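PDB 3AYV: xylose isomerase-like TIM barrel domain-containing protein from Thermus thermophilus, which is of unknown function but binds zinc in a TIM barrel related to the AP endonuclease family and may help protect the cell against oxidative stress. Local coordinates for residues A[5-10]-A[26-31]; A[36-41]-A[82-87]; A[54-59]-A[76-81]. One frame throughout, in Å; residues are numbered along the deposited sequence.

Interaction 1 of 3, residues A[5-10]-A[26-31]; sequences LAFPLS and AEVYLD
Phe7 and Val28 meet on the packed face of two neighbouring parallel strands, 5-8 and 26-29, whose directions differ by 25°. The ring of Phe7 leans over the neighbouring strand, with CG between the backbone N and the carbonyl carbon (chi1 56°). This brings Phe7 CZ to 3.6 Å from Val28 CG2 and Phe7 CE1 to 3.6 Å from Ala26 CB. The other Val28 branch, CG1, lies 3.9 Å from CB of Leu9, so the valine fills the corner between ring and leucine.

Backbone bonds stitch the strands together: Glu27 N to Leu5 O, Phe7 N to Glu27 O, Tyr29 N to Phe7 O and Leu9 N to Tyr29 O, the first of them 2.9 Å long.

The face with Ala6, Pro8 and Tyr29 is looser and partly open to solvent. Here CB of Pro8 meets Tyr29 at the ring edge, 3.8 Å from its CD2. At the strand ends Asp31 is gripped twice from above its carboxylate plane, by Ser10 N at OD1 (3.0 Å) and by Ser10 OG at OD2 (2.9 Å).

These are the first two strands of the barrel, joined through helix 12-22. That helix covers Leu5 and Phe7, while helix 38-47 covers Leu9 and Val28. Inside the barrel, Glu27 bonds to Ser53 and to the zinc ligand His187.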
loop_
_atom_site.group_PDB
_atom_site.type_symbol
_atom_site.label_atom_id
_atom_site.label_comp_id
_atom_site.label_asym_id
_atom_site.label_seq_id
_atom_site.Cartn_x
_atom_site.Cartn_y
_atom_site.Cartn_z
ATOM N N LEU A 5 -3.628 -8.990 6.665
ATOM C CA LEU A 5 -3.592 -9.687 5.374
ATOM C C LEU A 5 -4.201 -8.858 4.245
ATOM O O LEU A 5 -5.330 -8.382 4.357
ATOM C CB LEU A 5 -4.321 -11.037 5.466
ATOM C CG LEU A 5 -4.292 -11.870 4.184
ATOM C CD1 LEU A 5 -2.880 -12.335 3.831
ATOM C CD2 LEU A 5 -5.239 -13.064 4.326
ATOM N N ALA A 6 -3.452 -8.706 3.158
ATOM C CA ALA A 6 -3.969 -8.104 1.922
ATOM C C ALA A 6 -4.828 -9.098 1.162
ATOM O O ALA A 6 -4.417 -10.225 0.960
ATOM C CB ALA A 6 -2.801 -7.637 1.021
ATOM N N PHE A 7 -6.007 -8.667 0.738
ATOM C CA PHE A 7 -6.852 -9.448 -0.176
ATOM C C PHE A 7 -7.756 -8.487 -0.934
ATOM O O PHE A 7 -8.115 -7.427 -0.420
ATOM C CB PHE A 7 -7.705 -10.495 0.597
ATOM C CG PHE A 7 -8.571 -9.897 1.683
ATOM C CD1 PHE A 7 -8.062 -9.700 2.955
ATOM C CD2 PHE A 7 -9.884 -9.523 1.420
ATOM C CE1 PHE A 7 -8.849 -9.127 3.961
ATOM C CE2 PHE A 7 -10.696 -8.946 2.418
ATOM C CZ PHE A 7 -10.182 -8.773 3.700
ATOM N N PRO A 8 -8.124 -8.835 -2.173
ATOM C CA PRO A 8 -9.121 -8.025 -2.866
ATOM C C PRO A 8 -10.522 -8.223 -2.285
ATOM O O PRO A 8 -10.854 -9.324 -1.805
ATOM C CB PRO A 8 -9.059 -8.541 -4.303
ATOM C CG PRO A 8 -8.548 -9.945 -4.174
ATOM C CD PRO A 8 -7.604 -9.934 -3.008
ATOM N N LEU A 9 -11.334 -7.173 -2.348
ATOM C CA LEU A 9 -12.740 -7.244 -1.971
ATOM C C LEU A 9 -13.421 -8.423 -2.693
ATOM O O LEU A 9 -14.279 -9.111 -2.111
ATOM C CB LEU A 9 -13.424 -5.922 -2.304
ATOM C CG LEU A 9 -14.919 -5.818 -2.008
ATOM C CD1 LEU A 9 -15.163 -6.095 -0.503
ATOM C CD2 LEU A 9 -15.435 -4.453 -2.452
ATOM N N SER A 10 -12.989 -8.687 -3.929
ATOM C CA SER A 10 -13.549 -9.770 -4.741
ATOM C C SER A 10 -13.302 -11.161 -4.151
ATOM O O SER A 10 -13.963 -12.122 -4.546
ATOM C CB SER A 10 -13.025 -9.706 -6.183
ATOM O OG SER A 10 -11.620 -9.873 -6.222
ATOM N N ALA A 26 -6.879 -6.664 8.408
ATOM C CA ALA A 26 -7.191 -6.715 6.984
ATOM C C ALA A 26 -6.686 -5.474 6.259
ATOM O O ALA A 26 -6.758 -4.377 6.798
ATOM C CB ALA A 26 -8.694 -6.833 6.782
ATOM N N GLU A 27 -6.184 -5.667 5.039
ATOM C CA GLU A 27 -6.053 -4.547 4.104
ATOM C C GLU A 27 -6.746 -4.943 2.815
ATOM O O GLU A 27 -6.264 -5.815 2.072
ATOM C CB GLU A 27 -4.590 -4.169 3.857
ATOM C CG GLU A 27 -4.496 -2.966 2.930
ATOM C CD GLU A 27 -3.231 -2.182 3.100
ATOM O OE1 GLU A 27 -2.380 -2.254 2.200
ATOM O OE2 GLU A 27 -3.089 -1.490 4.127
ATOM N N VAL A 28 -7.886 -4.319 2.561
ATOM C CA VAL A 28 -8.759 -4.735 1.484
ATOM C C VAL A 28 -8.531 -3.889 0.241
ATOM O O VAL A 28 -8.649 -2.662 0.284
ATOM C CB VAL A 28 -10.245 -4.585 1.867
ATOM C CG1 VAL A 28 -11.111 -5.239 0.772
ATOM C CG2 VAL A 28 -10.521 -5.230 3.231
ATOM N N TYR A 29 -8.223 -4.551 -0.867
ATOM C CA TYR A 29 -8.083 -3.836 -2.123
ATOM C C TYR A 29 -9.444 -3.638 -2.755
ATOM O O TYR A 29 -10.233 -4.579 -2.908
ATOM C CB TYR A 29 -7.129 -4.592 -3.046
ATOM C CG TYR A 29 -7.291 -4.225 -4.508
ATOM C CD1 TYR A 29 -6.759 -3.036 -5.015
ATOM C CD2 TYR A 29 -7.918 -5.101 -5.394
ATOM C CE1 TYR A 29 -6.885 -2.705 -6.374
ATOM C CE2 TYR A 29 -8.052 -4.787 -6.753
ATOM C CZ TYR A 29 -7.527 -3.598 -7.240
ATOM O OH TYR A 29 -7.652 -3.322 -8.598
ATOM N N LEU A 30 -9.727 -2.393 -3.124
ATOM C CA LEU A 30 -11.052 -2.033 -3.598
ATOM C C LEU A 30 -11.139 -2.226 -5.121
ATOM O O LEU A 30 -10.917 -1.273 -5.883
ATOM C CB LEU A 30 -11.411 -0.598 -3.163
ATOM C CG LEU A 30 -11.271 -0.312 -1.658
ATOM C CD1 LEU A 30 -11.680 1.140 -1.331
ATOM C CD2 LEU A 30 -12.146 -1.263 -0.849
ATOM N N ASP A 31 -11.457 -3.460 -5.538
ATOM C CA ASP A 31 -11.701 -3.791 -6.961
ATOM C C ASP A 31 -12.561 -2.696 -7.603
ATOM O O ASP A 31 -13.704 -2.424 -7.165
ATOM C CB ASP A 31 -12.429 -5.153 -7.142
ATOM C CG ASP A 31 -11.699 -6.322 -6.511
ATOM O OD1 ASP A 31 -11.612 -6.392 -5.261
ATOM O OD2 ASP A 31 -11.234 -7.206 -7.270
#

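Interaction 2 of 3, residues A[36-41]-A[82-87]; sequences EEDALF and LDRAAE
Arg84 reaches across from helix 68-87 and lies flat on the ring of Phe41. The guanidinium and ring planes are only 10° apart, and their centres are separated by 4.2 Å. The stack is offset: CD of Arg84 sits over the middle of the ring, 3.5 Å from its centroid, as a CH-pi contact, while NE comes within 3.4 Å of Phe41 CE2. The charged end therefore slides off-centre towards CD2, giving an off-centre cation-pi contact. A bend at chi2 (-59°) lets the chain from CB to NE follow the ring, with NH2 reaching past it.

The rim of the guanidinium is taken up by oxygens. Asp38 OD1 forms a salt bridge, accepting a nearly straight 2.7 Å bond from Arg84 NH2 and a weak one from NH1; the donor lies nearly in line with the C-O bond, and the carboxylate stands at 85° to the guanidinium. On the arginine's own helix Glu87, stretched out beyond CG, makes a second salt bridge, offering the syn lone pair of OE1 to Arg84 NH1 at 2.7 Å, within the guanidinium plane, and completing a salt-bridge network.

Next comes a water, 2.6 Å from Glu87 OE2, which also accepts from Arg84 NH1 and reaches Asp38 O weakly. Leu35 O takes the hydrogen of NE, so rotation of the guanidinium is fixed from several sides. A methionine in place of Arg84 would probably leave the carboxylates of Asp38 and Glu87 without the positive charge between them, and Leu35 O without its donor.

The contact ties the start of helix 38-47 to the C-terminal end of helix 68-87 on the outside of the barrel. Phe41 continues inward onto Leu9, and helix 120-129 packs on Leu82 and Ala86.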
loop_
_atom_site.group_PDB
_atom_site.type_symbol
_atom_site.label_atom_id
_atom_site.label_comp_id
_atom_site.label_asym_id
_atom_site.label_seq_id
_atom_site.Cartn_x
_atom_site.Cartn_y
_atom_site.Cartn_z
ATOM N N GLU A 36 -19.313 0.124 -6.721
ATOM C CA GLU A 36 -20.720 0.507 -6.569
ATOM C C GLU A 36 -21.574 -0.562 -5.856
ATOM O O GLU A 36 -22.780 -0.395 -5.707
ATOM C CB GLU A 36 -21.319 0.829 -7.947
ATOM C CG GLU A 36 -20.478 1.796 -8.802
ATOM C CD GLU A 36 -21.029 3.207 -8.900
ATOM O OE1 GLU A 36 -21.237 3.656 -10.051
ATOM O OE2 GLU A 36 -21.238 3.884 -7.858
ATOM N N GLU A 37 -20.963 -1.651 -5.414
ATOM C CA GLU A 37 -21.721 -2.774 -4.842
ATOM C C GLU A 37 -21.947 -2.594 -3.334
ATOM O O GLU A 37 -21.233 -3.183 -2.519
ATOM C CB GLU A 37 -20.997 -4.090 -5.122
ATOM C CG GLU A 37 -20.773 -4.376 -6.610
ATOM C CD GLU A 37 -22.064 -4.323 -7.413
ATOM O OE1 GLU A 37 -22.961 -5.151 -7.143
ATOM O OE2 GLU A 37 -22.184 -3.443 -8.303
ATOM N N ASP A 38 -22.939 -1.774 -2.991
ATOM C CA ASP A 38 -23.286 -1.455 -1.596
ATOM C C ASP A 38 -23.321 -2.647 -0.646
ATOM O O ASP A 38 -22.813 -2.561 0.466
ATOM C CB ASP A 38 -24.640 -0.756 -1.527
ATOM C CG ASP A 38 -24.594 0.685 -1.994
ATOM O OD1 ASP A 38 -23.536 1.176 -2.452
ATOM O OD2 ASP A 38 -25.646 1.343 -1.906
ATOM N N ALA A 39 -23.939 -3.746 -1.082
ATOM C CA ALA A 39 -24.151 -4.922 -0.236
ATOM C C ALA A 39 -22.844 -5.585 0.188
ATOM O O ALA A 39 -22.740 -6.091 1.313
ATOM C CB ALA A 39 -25.072 -5.933 -0.934
ATOM N N LEU A 40 -21.844 -5.572 -0.705
ATOM C CA LEU A 40 -20.549 -6.176 -0.395
ATOM C C LEU A 40 -19.811 -5.431 0.719
ATOM O O LEU A 40 -19.097 -6.044 1.517
ATOM C CB LEU A 40 -19.660 -6.274 -1.643
ATOM C CG LEU A 40 -19.978 -7.272 -2.765
ATOM C CD1 LEU A 40 -18.978 -7.038 -3.890
ATOM C CD2 LEU A 40 -19.951 -8.739 -2.325
ATOM N N PHE A 41 -20.005 -4.114 0.768
ATOM C CA PHE A 41 -19.403 -3.269 1.801
ATOM C C PHE A 41 -20.132 -3.441 3.137
ATOM O O PHE A 41 -19.499 -3.526 4.204
ATOM C CB PHE A 41 -19.388 -1.807 1.350
ATOM C CG PHE A 41 -18.387 -1.539 0.267
ATOM C CD1 PHE A 41 -17.055 -1.269 0.585
ATOM C CD2 PHE A 41 -18.762 -1.621 -1.071
ATOM C CE1 PHE A 41 -16.106 -1.053 -0.428
ATOM C CE2 PHE A 41 -17.825 -1.408 -2.089
ATOM C CZ PHE A 41 -16.489 -1.125 -1.756
ATOM N N LEU A 82 -11.935 6.379 -1.182
ATOM C CA LEU A 82 -11.830 6.952 0.177
ATOM C C LEU A 82 -13.202 6.928 0.874
ATOM O O LEU A 82 -13.285 6.603 2.060
ATOM C CB LEU A 82 -11.241 8.373 0.177
ATOM C CG LEU A 82 -9.713 8.498 0.051
ATOM C CD1 LEU A 82 -9.339 9.952 -0.162
ATOM C CD2 LEU A 82 -8.940 7.892 1.260
ATOM N N ASP A 83 -14.262 7.260 0.147
ATOM C CA ASP A 83 -15.642 7.112 0.694
ATOM C C ASP A 83 -15.899 5.706 1.239
ATOM O O ASP A 83 -16.389 5.529 2.372
ATOM C CB ASP A 83 -16.694 7.450 -0.357
ATOM C CG ASP A 83 -16.755 8.925 -0.681
ATOM O OD1 ASP A 83 -16.328 9.760 0.152
ATOM O OD2 ASP A 83 -17.232 9.256 -1.790
ATOM N N ARG A 84 -15.581 4.700 0.435
ATOM C CA ARG A 84 -15.720 3.308 0.849
ATOM C C ARG A 84 -14.839 2.915 2.034
ATOM O O ARG A 84 -15.267 2.144 2.908
ATOM C CB ARG A 84 -15.468 2.373 -0.348
ATOM C CG ARG A 84 -16.534 2.456 -1.434
ATOM C CD ARG A 84 -17.954 2.118 -0.924
ATOM N NE ARG A 84 -18.863 1.809 -2.032
ATOM C CZ ARG A 84 -20.165 1.589 -1.889
ATOM N NH1 ARG A 84 -20.734 1.685 -0.675
ATOM N NH2 ARG A 84 -20.903 1.284 -2.955
ATOM N N ALA A 85 -13.602 3.416 2.056
ATOM C CA ALA A 85 -12.681 3.192 3.161
ATOM C C ALA A 85 -13.309 3.664 4.469
ATOM O O ALA A 85 -13.282 2.950 5.480
ATOM C CB ALA A 85 -11.350 3.937 2.900
ATOM N N ALA A 86 -13.902 4.854 4.433
ATOM C CA ALA A 86 -14.512 5.466 5.627
ATOM C C ALA A 86 -15.713 4.646 6.085
ATOM O O ALA A 86 -15.904 4.439 7.289
ATOM C CB ALA A 86 -14.927 6.908 5.335
ATOM N N GLU A 87 -16.500 4.174 5.123
ATOM C CA GLU A 87 -17.636 3.313 5.380
ATOM C C GLU A 87 -17.221 2.002 6.070
ATOM O O GLU A 87 -17.931 1.498 6.960
ATOM C CB GLU A 87 -18.403 3.047 4.077
ATOM C CG GLU A 87 -19.493 1.985 4.191
ATOM C CD GLU A 87 -20.289 1.782 2.904
ATOM O OE1 GLU A 87 -19.913 2.355 1.845
ATOM O OE2 GLU A 87 -21.301 1.042 2.972
HETATM O O HOH W 1 -23.039 0.764 1.045
#

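Interaction 3 of 3, residues A[54-59]-A[76-81]; sequences VHLPFW and RRLLFG. With ZN (zinc ion), chain E.
Pro57, Leu56 and Leu78 bring the loop that leaves strand 52-55 against helix 68-87, inside one beta-alpha-beta unit of the TIM barrel. The contact is buried and apolar.

Pro57 buries the most surface. Its ring lies against the helix backbone at Arg77, with Pro57 CD 3.8 Å from Arg77 O, which accepts the helical bond from Gly81 N. CB of the proline meets the first carbon of the Arg77 side chain, CB, at 4.1 Å, and the rest of Arg77 runs on towards Pro32, Leu35 and Leu61.

Leu56 points at the helix one turn further along. With CG anti to its carbonyl carbon (chi1 -63°), the leucine drives Leu56 CD2 onto bare backbone, 3.5 Å from Gly81 C. Gly81 has no side chain, and this leaves its backbone open to the close approach of Leu56 CD2.

Leu78 closes the other flank. Its chain crosses that of Leu56 at about a right angle, and Leu78 CD2 does the touching, 4.0 Å from Leu56 CB and close also to Leu56 CD1 and Pro57 O. On its other sides Leu56 rests on Ala93 and Phe95 of strand 92-96, so it fills the space between sheet and helix.

The packed loop sits directly behind a metal site. His55, just before Leu56, binds a zinc ion that two waters, His96 and Glu136 also hold. The imidazole is held at both nitrogens: His55 NE2 lies 2.3 Å from the zinc, while His55 ND1 donates in the ring plane to a lone pair of Leu56 O at 2.8 Å.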
loop_
_atom_site.group_PDB
_atom_site.type_symbol
_atom_site.label_atom_id
_atom_site.label_comp_id
_atom_site.label_asym_id
_atom_site.label_seq_id
_atom_site.Cartn_x
_atom_site.Cartn_y
_atom_site.Cartn_z
ATOM N N VAL A 54 -7.324 0.013 3.686
ATOM C CA VAL A 54 -7.690 -0.343 2.309
ATOM C C VAL A 54 -6.547 -0.017 1.364
ATOM O O VAL A 54 -5.723 0.853 1.647
ATOM C CB VAL A 54 -8.965 0.377 1.775
ATOM C CG1 VAL A 54 -10.186 0.121 2.670
ATOM C CG2 VAL A 54 -8.702 1.867 1.622
ATOM N N HIS A 55 -6.506 -0.740 0.245
ATOM C CA HIS A 55 -5.661 -0.334 -0.892
ATOM C C HIS A 55 -6.581 0.277 -1.928
ATOM O O HIS A 55 -7.515 -0.370 -2.409
ATOM C CB HIS A 55 -4.934 -1.549 -1.480
ATOM C CG HIS A 55 -3.767 -1.173 -2.334
ATOM N ND1 HIS A 55 -3.878 -0.322 -3.421
ATOM C CD2 HIS A 55 -2.457 -1.496 -2.240
ATOM C CE1 HIS A 55 -2.680 -0.150 -3.960
ATOM N NE2 HIS A 55 -1.806 -0.862 -3.270
ATOM N N LEU A 56 -6.360 1.558 -2.238
ATOM C CA LEU A 56 -7.158 2.273 -3.208
ATOM C C LEU A 56 -6.881 1.728 -4.607
ATOM O O LEU A 56 -5.889 1.042 -4.803
ATOM C CB LEU A 56 -6.881 3.777 -3.128
ATOM C CG LEU A 56 -7.257 4.411 -1.785
ATOM C CD1 LEU A 56 -6.760 5.822 -1.712
ATOM C CD2 LEU A 56 -8.808 4.402 -1.612
ATOM N N PRO A 57 -7.808 1.944 -5.546
ATOM C CA PRO A 57 -7.558 1.486 -6.930
ATOM C C PRO A 57 -6.234 2.040 -7.461
ATOM O O PRO A 57 -5.805 3.138 -7.030
ATOM C CB PRO A 57 -8.737 2.094 -7.702
ATOM C CG PRO A 57 -9.865 2.134 -6.630
ATOM C CD PRO A 57 -9.134 2.588 -5.412
ATOM N N PHE A 58 -5.594 1.304 -8.382
ATOM C CA PHE A 58 -4.344 1.777 -8.964
ATOM C C PHE A 58 -4.111 1.344 -10.418
ATOM O O PHE A 58 -3.332 1.993 -11.117
ATOM C CB PHE A 58 -3.140 1.318 -8.133
ATOM C CG PHE A 58 -2.936 -0.169 -8.144
ATOM C CD1 PHE A 58 -2.060 -0.765 -9.070
ATOM C CD2 PHE A 58 -3.620 -0.983 -7.236
ATOM C CE1 PHE A 58 -1.881 -2.136 -9.090
ATOM C CE2 PHE A 58 -3.448 -2.378 -7.241
ATOM C CZ PHE A 58 -2.579 -2.954 -8.166
ATOM N N TRP A 59 -4.699 0.220 -10.828
ATOM C CA TRP A 59 -4.381 -0.301 -12.165
ATOM C C TRP A 59 -4.712 0.737 -13.231
ATOM O O TRP A 59 -5.847 1.204 -13.311
ATOM C CB TRP A 59 -5.118 -1.615 -12.453
ATOM C CG TRP A 59 -4.489 -2.824 -11.842
ATOM C CD1 TRP A 59 -5.042 -3.636 -10.892
ATOM C CD2 TRP A 59 -3.198 -3.378 -12.149
ATOM N NE1 TRP A 59 -4.180 -4.667 -10.596
ATOM C CE2 TRP A 59 -3.031 -4.516 -11.333
ATOM C CE3 TRP A 59 -2.151 -2.996 -13.007
ATOM C CZ2 TRP A 59 -1.865 -5.310 -11.367
ATOM C CZ3 TRP A 59 -0.981 -3.785 -13.038
ATOM C CH2 TRP A 59 -0.857 -4.925 -12.220
ATOM N N ARG A 76 -11.620 10.371 -9.623
ATOM C CA ARG A 76 -12.892 9.742 -9.194
ATOM C C ARG A 76 -12.665 8.433 -8.426
ATOM O O ARG A 76 -13.306 8.192 -7.376
ATOM C CB ARG A 76 -13.860 9.533 -10.374
ATOM C CG ARG A 76 -14.430 10.815 -10.975
ATOM C CD ARG A 76 -15.550 10.560 -12.039
ATOM N NE ARG A 76 -15.200 9.673 -13.165
ATOM C CZ ARG A 76 -14.659 10.086 -14.320
ATOM N NH1 ARG A 76 -14.343 11.360 -14.513
ATOM N NH2 ARG A 76 -14.393 9.212 -15.277
ATOM N N ARG A 77 -11.741 7.603 -8.920
ATOM C CA ARG A 77 -11.394 6.332 -8.273
ATOM C C ARG A 77 -10.820 6.513 -6.850
ATOM O O ARG A 77 -11.198 5.762 -5.905
ATOM C CB ARG A 77 -10.394 5.542 -9.134
ATOM C CG ARG A 77 -11.002 4.942 -10.411
ATOM C CD ARG A 77 -11.804 3.714 -10.095
ATOM N NE ARG A 77 -12.316 3.008 -11.278
ATOM C CZ ARG A 77 -13.597 2.906 -11.608
ATOM N NH1 ARG A 77 -14.540 3.497 -10.869
ATOM N NH2 ARG A 77 -13.941 2.196 -12.671
ATOM N N LEU A 78 -9.889 7.464 -6.692
ATOM C CA LEU A 78 -9.299 7.711 -5.384
ATOM C C LEU A 78 -10.340 8.270 -4.383
ATOM O O LEU A 78 -10.424 7.797 -3.250
ATOM C CB LEU A 78 -8.100 8.665 -5.482
ATOM C CG LEU A 78 -6.929 8.097 -6.303
ATOM C CD1 LEU A 78 -5.826 9.134 -6.339
ATOM C CD2 LEU A 78 -6.401 6.783 -5.669
ATOM N N LEU A 79 -11.119 9.240 -4.826
ATOM C CA LEU A 79 -12.145 9.877 -3.970
ATOM C C LEU A 79 -13.261 8.899 -3.558
ATOM O O LEU A 79 -13.635 8.830 -2.369
ATOM C CB LEU A 79 -12.707 11.121 -4.653
ATOM C CG LEU A 79 -11.726 12.296 -4.840
ATOM C CD1 LEU A 79 -12.412 13.385 -5.672
ATOM C CD2 LEU A 79 -11.245 12.860 -3.502
ATOM N N PHE A 80 -13.745 8.108 -4.505
ATOM C CA PHE A 80 -14.786 7.129 -4.198
ATOM C C PHE A 80 -14.250 6.021 -3.304
ATOM O O PHE A 80 -14.901 5.632 -2.313
ATOM C CB PHE A 80 -15.442 6.572 -5.463
ATOM C CG PHE A 80 -16.794 5.942 -5.198
ATOM C CD1 PHE A 80 -17.709 6.574 -4.349
ATOM C CD2 PHE A 80 -17.128 4.723 -5.752
ATOM C CE1 PHE A 80 -18.954 5.996 -4.079
ATOM C CE2 PHE A 80 -18.383 4.137 -5.497
ATOM C CZ PHE A 80 -19.282 4.765 -4.668
ATOM N N GLY A 81 -13.033 5.558 -3.607
ATOM C CA GLY A 81 -12.348 4.575 -2.780
ATOM C C GLY A 81 -12.223 5.083 -1.340
ATOM O O GLY A 81 -12.391 4.301 -0.388
HETATM ZN ZN ZN E . 0.394 -1.375 -3.667
HETATM O O HOH W 2 0.402 -3.267 -2.749
HETATM O O HOH W 3 0.204 -3.042 -5.466
#

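How the interactions relate
From the N terminus, interaction 1 closes first: strand 5-8 runs out, helix 12-22 returns, and strand 26-29 pairs beside it. Interaction 2 opens next at 36-41 and does not close until 82-87. Interaction 3, 54-59 with 76-81, is nested inside that loop. No two loops cross. Interactions 2 and 3 share helix 68-87, which meets the loop after strand 52-55 through one part and helix 38-47 through the next. Interactions 1 and 3 join in the sheet, where Val28 O and Leu30 N probably bond to the backbone of His55. Leu30 also packs on Phe41, Arg84 and Gly81, linking all three contacts between barrel wall and outer helices.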